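Long-range contacts in Exo-1,3/1,4-beta-glucanase (Pseudoalteromonas sp., PDB 3RRX), which hydrolyses beta-1,3- and beta-1,4-glucans from their chain ends, a glycoside hydrolase family 3 enzyme that probably has beta-glucosidase activity: residues T136-R141 with R391-K396; D168-R173 with G497-L502; A312-V317 with G340-S345. The protein carries 1 engineered substitution. All blocks are in the same frame, centred on the assembly; numbering follows the deposited sequence.

Interaction 1 (T136-R141 with R391-K396)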
# COMPACT_ATOMS: atom_id res chain seq x y z
N THR A 136 15.90 4.83 1.94
CA THR A 136 15.05 5.94 1.51
C THR A 136 15.11 6.20 0.01
O THR A 136 14.11 6.59 -0.60
CB THR A 136 15.40 7.24 2.27
OG1 THR A 136 16.81 7.46 2.18
CG2 THR A 136 15.03 7.12 3.74
N ASP A 137 16.27 5.99 -0.59
CA ASP A 137 16.44 6.20 -2.03
C ASP A 137 15.61 5.18 -2.81
O ASP A 137 15.02 5.50 -3.84
CB ASP A 137 17.92 6.07 -2.42
CG ASP A 137 18.13 6.03 -3.93
OD1 ASP A 137 17.70 6.98 -4.62
OD2 ASP A 137 18.73 5.05 -4.42
N LEU A 138 15.58 3.95 -2.31
CA LEU A 138 14.79 2.89 -2.90
C LEU A 138 13.32 3.28 -2.93
O LEU A 138 12.65 3.11 -3.94
CB LEU A 138 14.95 1.59 -2.10
CG LEU A 138 14.13 0.37 -2.55
CD1 LEU A 138 14.66 -0.17 -3.87
CD2 LEU A 138 14.15 -0.72 -1.48
N ILE A 139 12.84 3.81 -1.80
CA ILE A 139 11.44 4.23 -1.69
C ILE A 139 11.11 5.27 -2.76
O ILE A 139 10.08 5.19 -3.43
CB ILE A 139 11.12 4.81 -0.29
CG1 ILE A 139 11.35 3.75 0.80
CG2 ILE A 139 9.67 5.34 -0.24
CD1 ILE A 139 10.59 2.47 0.57
N LYS A 140 11.99 6.26 -2.92
CA LYS A 140 11.75 7.31 -3.92
C LYS A 140 11.67 6.72 -5.33
O LYS A 140 10.80 7.10 -6.12
CB LYS A 140 12.83 8.41 -3.83
CG LYS A 140 12.48 9.66 -4.65
CD LYS A 140 13.53 10.75 -4.49
CE LYS A 140 13.09 12.07 -5.15
NZ LYS A 140 13.91 13.22 -4.67
N ARG A 141 12.57 5.80 -5.66
CA ARG A 141 12.55 5.19 -6.99
C ARG A 141 11.29 4.36 -7.23
O ARG A 141 10.77 4.32 -8.36
CB ARG A 141 13.82 4.35 -7.21
CG ARG A 141 15.10 5.20 -7.31
CD ARG A 141 16.33 4.34 -7.61
NE ARG A 141 16.85 3.70 -6.41
CZ ARG A 141 17.18 2.42 -6.33
NH1 ARG A 141 17.04 1.62 -7.37
NH2 ARG A 141 17.66 1.93 -5.19
N ARG A 391 12.99 -6.36 -7.72
CA ARG A 391 13.86 -7.46 -7.32
C ARG A 391 14.90 -6.99 -6.30
O ARG A 391 15.19 -7.69 -5.33
CB ARG A 391 14.53 -8.05 -8.56
CG ARG A 391 15.35 -9.30 -8.32
CD ARG A 391 15.77 -9.91 -9.66
NE ARG A 391 16.82 -10.91 -9.53
CZ ARG A 391 17.29 -11.62 -10.56
NH1 ARG A 391 16.79 -11.44 -11.78
NH2 ARG A 391 18.26 -12.50 -10.38
N GLU A 392 15.45 -5.80 -6.53
CA GLU A 392 16.35 -5.17 -5.56
C GLU A 392 15.62 -4.97 -4.24
O GLU A 392 16.16 -5.27 -3.17
CB GLU A 392 16.84 -3.82 -6.09
CG GLU A 392 17.70 -3.01 -5.09
CD GLU A 392 17.94 -1.57 -5.55
OE1 GLU A 392 17.69 -1.27 -6.73
OE2 GLU A 392 18.37 -0.73 -4.72
N ALA A 393 14.39 -4.48 -4.31
CA ALA A 393 13.61 -4.26 -3.09
C ALA A 393 13.37 -5.57 -2.35
O ALA A 393 13.44 -5.62 -1.12
CB ALA A 393 12.31 -3.56 -3.39
N VAL A 394 13.08 -6.64 -3.10
CA VAL A 394 12.91 -7.96 -2.48
C VAL A 394 14.18 -8.35 -1.71
O VAL A 394 14.11 -8.73 -0.54
CB VAL A 394 12.58 -9.05 -3.53
CG1 VAL A 394 12.65 -10.45 -2.89
CG2 VAL A 394 11.21 -8.81 -4.15
N ARG A 395 15.33 -8.26 -2.37
CA ARG A 395 16.59 -8.66 -1.74
C ARG A 395 16.82 -7.92 -0.44
O ARG A 395 17.27 -8.49 0.55
CB ARG A 395 17.78 -8.39 -2.66
CG ARG A 395 17.83 -9.25 -3.92
CD ARG A 395 19.20 -9.13 -4.59
NE ARG A 395 19.47 -7.79 -5.11
CZ ARG A 395 19.28 -7.45 -6.39
NH1 ARG A 395 18.83 -8.36 -7.25
NH2 ARG A 395 19.54 -6.22 -6.80
N LYS A 396 16.52 -6.63 -0.45
CA LYS A 396 16.79 -5.77 0.70
C LYS A 396 15.75 -5.92 1.82
O LYS A 396 16.01 -5.56 2.97
CB LYS A 396 16.89 -4.31 0.25
CG LYS A 396 18.12 -4.04 -0.62
CD LYS A 396 18.21 -2.58 -1.04
CE LYS A 396 19.54 -2.30 -1.73
NZ LYS A 396 19.61 -0.89 -2.22
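R141 of helix 136-151 grips E392 of helix 384-397 end-on, in a two-pronged salt bridge at the heart of a four-residue network between two helices running roughly antiparallel (147°). R141 NH1 gives its hydrogen to E392 OE1 at 3.0 Å and R141 NH2 to E392 OE2 at 2.8 Å. Both bonds are nearly straight and lie in the guanidinium plane; they reach the syn sides of the carboxylate, which is turned 26° from that plane. Beside this charged edge, L138 CD2 packs on A393 CB at 3.9 Å, while the CD1 methyl touches the E392 carboxylate at OE2. With its CG anti to the backbone N (chi1 178°), L138 carries both methyls across to the facing helix. Around the first shell, each helix steadies its own half of the bridge. One turn before R141 lies D137: R141 NE gives a bent hydrogen bond to D137 OD2 at 3.1 Å, coming from above the aspartate's carboxylate plane. D135, just ahead of helix 136-151, pairs with K396, and L130 of helix 127-133 touches A393. E392 OE2 is held twice: by R141 NH2 on the syn side and, through its anti lone pair, by K396 NZ at 2.8 Å.

Interaction 2 (D168-R173 with G497-L502)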
# COMPACT_ATOMS: atom_id res chain seq x y z
N ASP A 168 -0.31 -2.78 16.92
CA ASP A 168 -0.86 -4.08 17.30
C ASP A 168 -1.01 -4.91 16.03
O ASP A 168 -1.84 -4.61 15.18
CB ASP A 168 -2.22 -3.90 17.99
CG ASP A 168 -2.75 -5.20 18.63
OD1 ASP A 168 -2.58 -6.29 18.04
OD2 ASP A 168 -3.34 -5.12 19.72
N ASP A 169 -0.18 -5.95 15.90
CA ASP A 169 -0.07 -6.71 14.65
C ASP A 169 -1.28 -7.58 14.35
O ASP A 169 -1.34 -8.21 13.30
CB ASP A 169 1.20 -7.56 14.63
CG ASP A 169 2.46 -6.73 14.68
OD1 ASP A 169 2.37 -5.52 14.39
OD2 ASP A 169 3.53 -7.29 15.01
N ARG A 170 -2.26 -7.60 15.24
CA ARG A 170 -3.49 -8.33 14.95
C ARG A 170 -4.30 -7.70 13.80
O ARG A 170 -5.14 -8.36 13.19
CB ARG A 170 -4.36 -8.43 16.20
CG ARG A 170 -3.80 -9.45 17.23
CD ARG A 170 -4.62 -9.45 18.51
NE ARG A 170 -4.31 -8.33 19.38
CZ ARG A 170 -4.79 -8.19 20.62
NH1 ARG A 170 -5.59 -9.12 21.13
NH2 ARG A 170 -4.45 -7.15 21.36
N TRP A 171 -4.03 -6.43 13.52
CA TRP A 171 -4.73 -5.73 12.42
C TRP A 171 -4.43 -6.36 11.06
O TRP A 171 -3.28 -6.60 10.72
CB TRP A 171 -4.27 -4.28 12.36
CG TRP A 171 -5.11 -3.37 11.51
CD1 TRP A 171 -6.44 -3.50 11.21
CD2 TRP A 171 -4.68 -2.16 10.86
NE1 TRP A 171 -6.86 -2.45 10.42
CE2 TRP A 171 -5.79 -1.61 10.20
CE3 TRP A 171 -3.45 -1.50 10.78
CZ2 TRP A 171 -5.72 -0.43 9.47
CZ3 TRP A 171 -3.38 -0.32 10.06
CH2 TRP A 171 -4.50 0.20 9.41
N GLY A 172 -5.48 -6.60 10.28
CA GLY A 172 -5.34 -7.13 8.94
C GLY A 172 -4.70 -6.22 7.91
O GLY A 172 -4.46 -6.63 6.77
N ARG A 173 -4.41 -4.98 8.29
CA ARG A 173 -3.71 -4.07 7.38
C ARG A 173 -2.28 -3.75 7.84
O ARG A 173 -1.66 -2.81 7.36
CB ARG A 173 -4.51 -2.78 7.16
CG ARG A 173 -5.98 -3.06 6.81
CD ARG A 173 -6.72 -1.81 6.29
NE ARG A 173 -6.25 -1.42 4.95
CZ ARG A 173 -6.83 -0.50 4.20
NH1 ARG A 173 -7.91 0.15 4.63
NH2 ARG A 173 -6.33 -0.21 3.00
N GLY A 497 -8.19 -10.04 7.42
CA GLY A 497 -6.91 -10.40 8.01
C GLY A 497 -6.78 -10.10 9.50
O GLY A 497 -5.73 -10.35 10.09
N ASP A 498 -7.84 -9.58 10.12
CA ASP A 498 -7.81 -9.34 11.57
C ASP A 498 -7.74 -10.69 12.25
O ASP A 498 -8.47 -11.61 11.89
CB ASP A 498 -9.09 -8.64 12.04
CG ASP A 498 -9.11 -7.15 11.73
OD1 ASP A 498 -8.17 -6.63 11.09
OD2 ASP A 498 -10.08 -6.48 12.15
N ILE A 499 -6.86 -10.83 13.25
CA ILE A 499 -6.76 -12.08 13.99
C ILE A 499 -6.84 -11.83 15.49
O ILE A 499 -6.69 -10.69 15.95
CB ILE A 499 -5.44 -12.82 13.70
CG1 ILE A 499 -4.25 -11.89 13.96
CG2 ILE A 499 -5.42 -13.37 12.27
CD1 ILE A 499 -2.90 -12.56 13.75
N GLU A 500 -7.06 -12.89 16.25
CA GLU A 500 -7.11 -12.79 17.70
C GLU A 500 -5.93 -13.50 18.37
O GLU A 500 -5.55 -13.16 19.49
CB GLU A 500 -8.42 -13.38 18.22
CG GLU A 500 -9.66 -12.65 17.71
CD GLU A 500 -10.94 -13.30 18.18
OE1 GLU A 500 -10.87 -14.39 18.80
OE2 GLU A 500 -12.03 -12.73 17.93
N LEU A 501 -5.36 -14.48 17.68
CA LEU A 501 -4.26 -15.27 18.22
C LEU A 501 -3.00 -15.06 17.39
O LEU A 501 -3.07 -15.00 16.17
CB LEU A 501 -4.63 -16.76 18.20
CG LEU A 501 -5.94 -17.15 18.90
CD1 LEU A 501 -6.15 -18.66 18.84
CD2 LEU A 501 -5.94 -16.67 20.35
N LEU A 502 -1.84 -14.97 18.05
CA LEU A 502 -0.58 -14.74 17.34
C LEU A 502 0.08 -16.00 16.78
O LEU A 502 0.99 -15.91 15.95
CB LEU A 502 0.41 -14.00 18.23
CG LEU A 502 0.18 -12.51 18.50
CD1 LEU A 502 1.36 -11.94 19.28
CD2 LEU A 502 -0.04 -11.75 17.19
O HOH W 1 -6.93 -11.39 20.98
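An Asx turn overlapping a type I beta turn, D168 to W171, shapes the loop that follows barrel strand 157-162, and on it settles the loop 497-502 of the family 3 C-terminal domain. Two hydrogen bonds join the loops. I499 N donates to R170 O at 3.0 Å, in the carbonyl plane, and D498 CA adds a C-H...O contact to the same oxygen. The second bond comes from G172 N, which meets D498 OD1 at 2.8 Å, nearly end-on to the C-O bond; that oxygen also lies at the edge of the W171 ring near CD1. At the G497 end of the contact the backbones come very close: G172 CA is 3.3 Å from G497 C, a fit that two glycines permit. The side chain of R170 passes over I499, its CB, CG and CD all packing against I499 O, and I499 CG1 approaches R170 CG to 4.1 Å. Bent at chi3 (-78°), R170 turns back to D168 and holds it side-on, R170 NE on D168 OD1 and R170 NH2 on D168 OD2 at 2.8 Å, both through syn lone pairs. D168 OD1 also accepts from R170 N, so the carboxylate fixes backbone and guanidinium together. R170 NH1 still reaches across, through a water 2.6 Å away that donates to E500 O. Further out, D228 binds W171 NE1 through its side chain and D498 OD2 through its backbone N, while R533 joins D169 O and G497 O. The seam lies at the domain boundary, with the side chain of L502 about 9 Å from the bound calcium ion; the loop 168-173 leads on to helix 182-197 and the loop 497-502, which follows strand 482-488, to helix 510-520.

Interaction 3 (A312-V317 with G340-S345)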
# COMPACT_ATOMS: atom_id res chain seq x y z
N ALA A 312 -19.58 15.24 7.30
CA ALA A 312 -18.23 14.95 6.84
C ALA A 312 -17.68 16.14 6.06
O ALA A 312 -16.53 16.55 6.24
CB ALA A 312 -18.21 13.69 5.96
N ILE A 313 -18.51 16.68 5.18
CA ILE A 313 -18.13 17.86 4.42
C ILE A 313 -17.80 19.01 5.37
O ILE A 313 -16.74 19.63 5.25
CB ILE A 313 -19.23 18.25 3.41
CG1 ILE A 313 -19.30 17.19 2.31
CG2 ILE A 313 -18.93 19.63 2.81
CD1 ILE A 313 -20.47 17.35 1.36
N ASN A 314 -18.69 19.27 6.32
CA ASN A 314 -18.47 20.34 7.30
C ASN A 314 -17.24 20.10 8.18
O ASN A 314 -16.61 21.05 8.64
CB ASN A 314 -19.71 20.55 8.17
CG ASN A 314 -20.86 21.15 7.39
OD1 ASN A 314 -20.66 21.80 6.36
ND2 ASN A 314 -22.09 20.92 7.86
N ALA A 315 -16.92 18.83 8.41
CA ALA A 315 -15.76 18.48 9.23
C ALA A 315 -14.45 18.77 8.49
O ALA A 315 -13.40 18.89 9.12
CB ALA A 315 -15.82 16.99 9.64
N GLY A 316 -14.51 18.88 7.17
CA GLY A 316 -13.31 19.17 6.40
C GLY A 316 -13.02 18.24 5.23
O GLY A 316 -11.99 18.39 4.57
N VAL A 317 -13.89 17.27 4.96
CA VAL A 317 -13.72 16.46 3.75
C VAL A 317 -14.04 17.31 2.53
O VAL A 317 -15.06 18.01 2.51
CB VAL A 317 -14.59 15.18 3.76
CG1 VAL A 317 -14.43 14.40 2.44
CG2 VAL A 317 -14.21 14.27 4.94
N GLY A 340 -28.77 25.94 3.73
CA GLY A 340 -27.86 26.66 4.60
C GLY A 340 -27.11 25.83 5.63
O GLY A 340 -26.38 26.38 6.46
N VAL A 341 -27.26 24.51 5.60
CA VAL A 341 -26.60 23.68 6.62
C VAL A 341 -25.21 23.22 6.19
O VAL A 341 -24.47 22.63 6.98
CB VAL A 341 -27.47 22.49 7.05
CG1 VAL A 341 -28.80 23.00 7.63
CG2 VAL A 341 -27.71 21.52 5.88
N ILE A 342 -24.87 23.48 4.94
CA ILE A 342 -23.48 23.45 4.49
C ILE A 342 -23.20 24.84 3.92
O ILE A 342 -23.85 25.25 2.95
CB ILE A 342 -23.24 22.40 3.38
CG1 ILE A 342 -23.50 20.97 3.88
CG2 ILE A 342 -21.81 22.53 2.83
CD1 ILE A 342 -23.37 19.91 2.76
N ALA A 343 -22.25 25.56 4.50
CA ALA A 343 -21.98 26.94 4.10
C ALA A 343 -21.36 27.02 2.71
O ALA A 343 -20.58 26.16 2.32
CB ALA A 343 -21.08 27.63 5.12
N GLU A 344 -21.71 28.06 1.95
CA GLU A 344 -21.12 28.23 0.64
C GLU A 344 -19.60 28.42 0.74
O GLU A 344 -18.85 27.99 -0.14
CB GLU A 344 -21.76 29.40 -0.12
CG GLU A 344 -23.10 29.05 -0.73
CD GLU A 344 -23.69 30.18 -1.55
OE1 GLU A 344 -24.67 30.81 -1.09
OE2 GLU A 344 -23.17 30.45 -2.65
N SER A 345 -19.16 29.05 1.83
CA SER A 345 -17.74 29.22 2.07
C SER A 345 -17.03 27.86 2.19
O SER A 345 -15.86 27.72 1.81
CB SER A 345 -17.50 30.06 3.34
OG SER A 345 -17.93 29.38 4.51
O HOH W 2 -20.57 24.52 6.68
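I313 lays its CG2 methyl against CG2 of I342, 4.1 Å apart, and its CD1 comes equally near I342 CD1, the two side chains crossing at about a right angle. This small apolar patch joins the end of helix 310-315 to the turn between helices 326-338 and 344-361, in the N-terminal, TIM-barrel-clan domain of the family 3 enzyme. Beside it N314 makes the polar half of the contact. Its CG stands anti to the carbonyl carbon (chi1 -69°), which sends the amide out to the turn. There N314 ND2 donates to V341 O at 3.1 Å, in the plane of that carbonyl, with an N-H...O angle of 156°; the acceptor is tilted 15° out of the asparagine's own amide plane. At the other end of the amide, N314 OD1 rests over I342, 3.8 Å from I342 CA and from I342 CG2. Each segment includes the end of a helix. G316 closes helix 310-315 in a Schellman motif, its positive phi letting the chain turn back, and G340 ends helix 326-338 in the same way. I342 and V341 also touch Q336 in the last turns of that helix, and I313 packs on T333, so the turn and the neighbouring helix meet I313 together. R346 NH1 of helix 344-361 also bonds I313 O, giving helix 310-315 a direct link to that helix. A343 sits at the N-cap of helix 344-361, and one water completes the link: it donates to N314 OD1 at 2.7 Å and accepts from A343 N at 2.9 Å.

In the fold
Interactions 1 and 2 both connect the N-terminal barrel domain with later parts of the chain, helix 384-397 and the C-terminal domain. Their centres lie 26 Å apart, and their segments alternate along the sequence: 136-141, 168-173, 391-396, 497-502. The barrel domain is thereby held at two places, by a helix pair to helix 384-397 and by loops near the calcium ion to the C-terminal domain. Interaction 3, local to the barrel domain, is nested inside both of these closures. It lies 42 Å from interaction 1, on the opposite side of the chain's centre, and 36 Å from interaction 2, centre to centre. Helix 344-361, beginning in interaction 3, is followed by helix 384-397 of interaction 1.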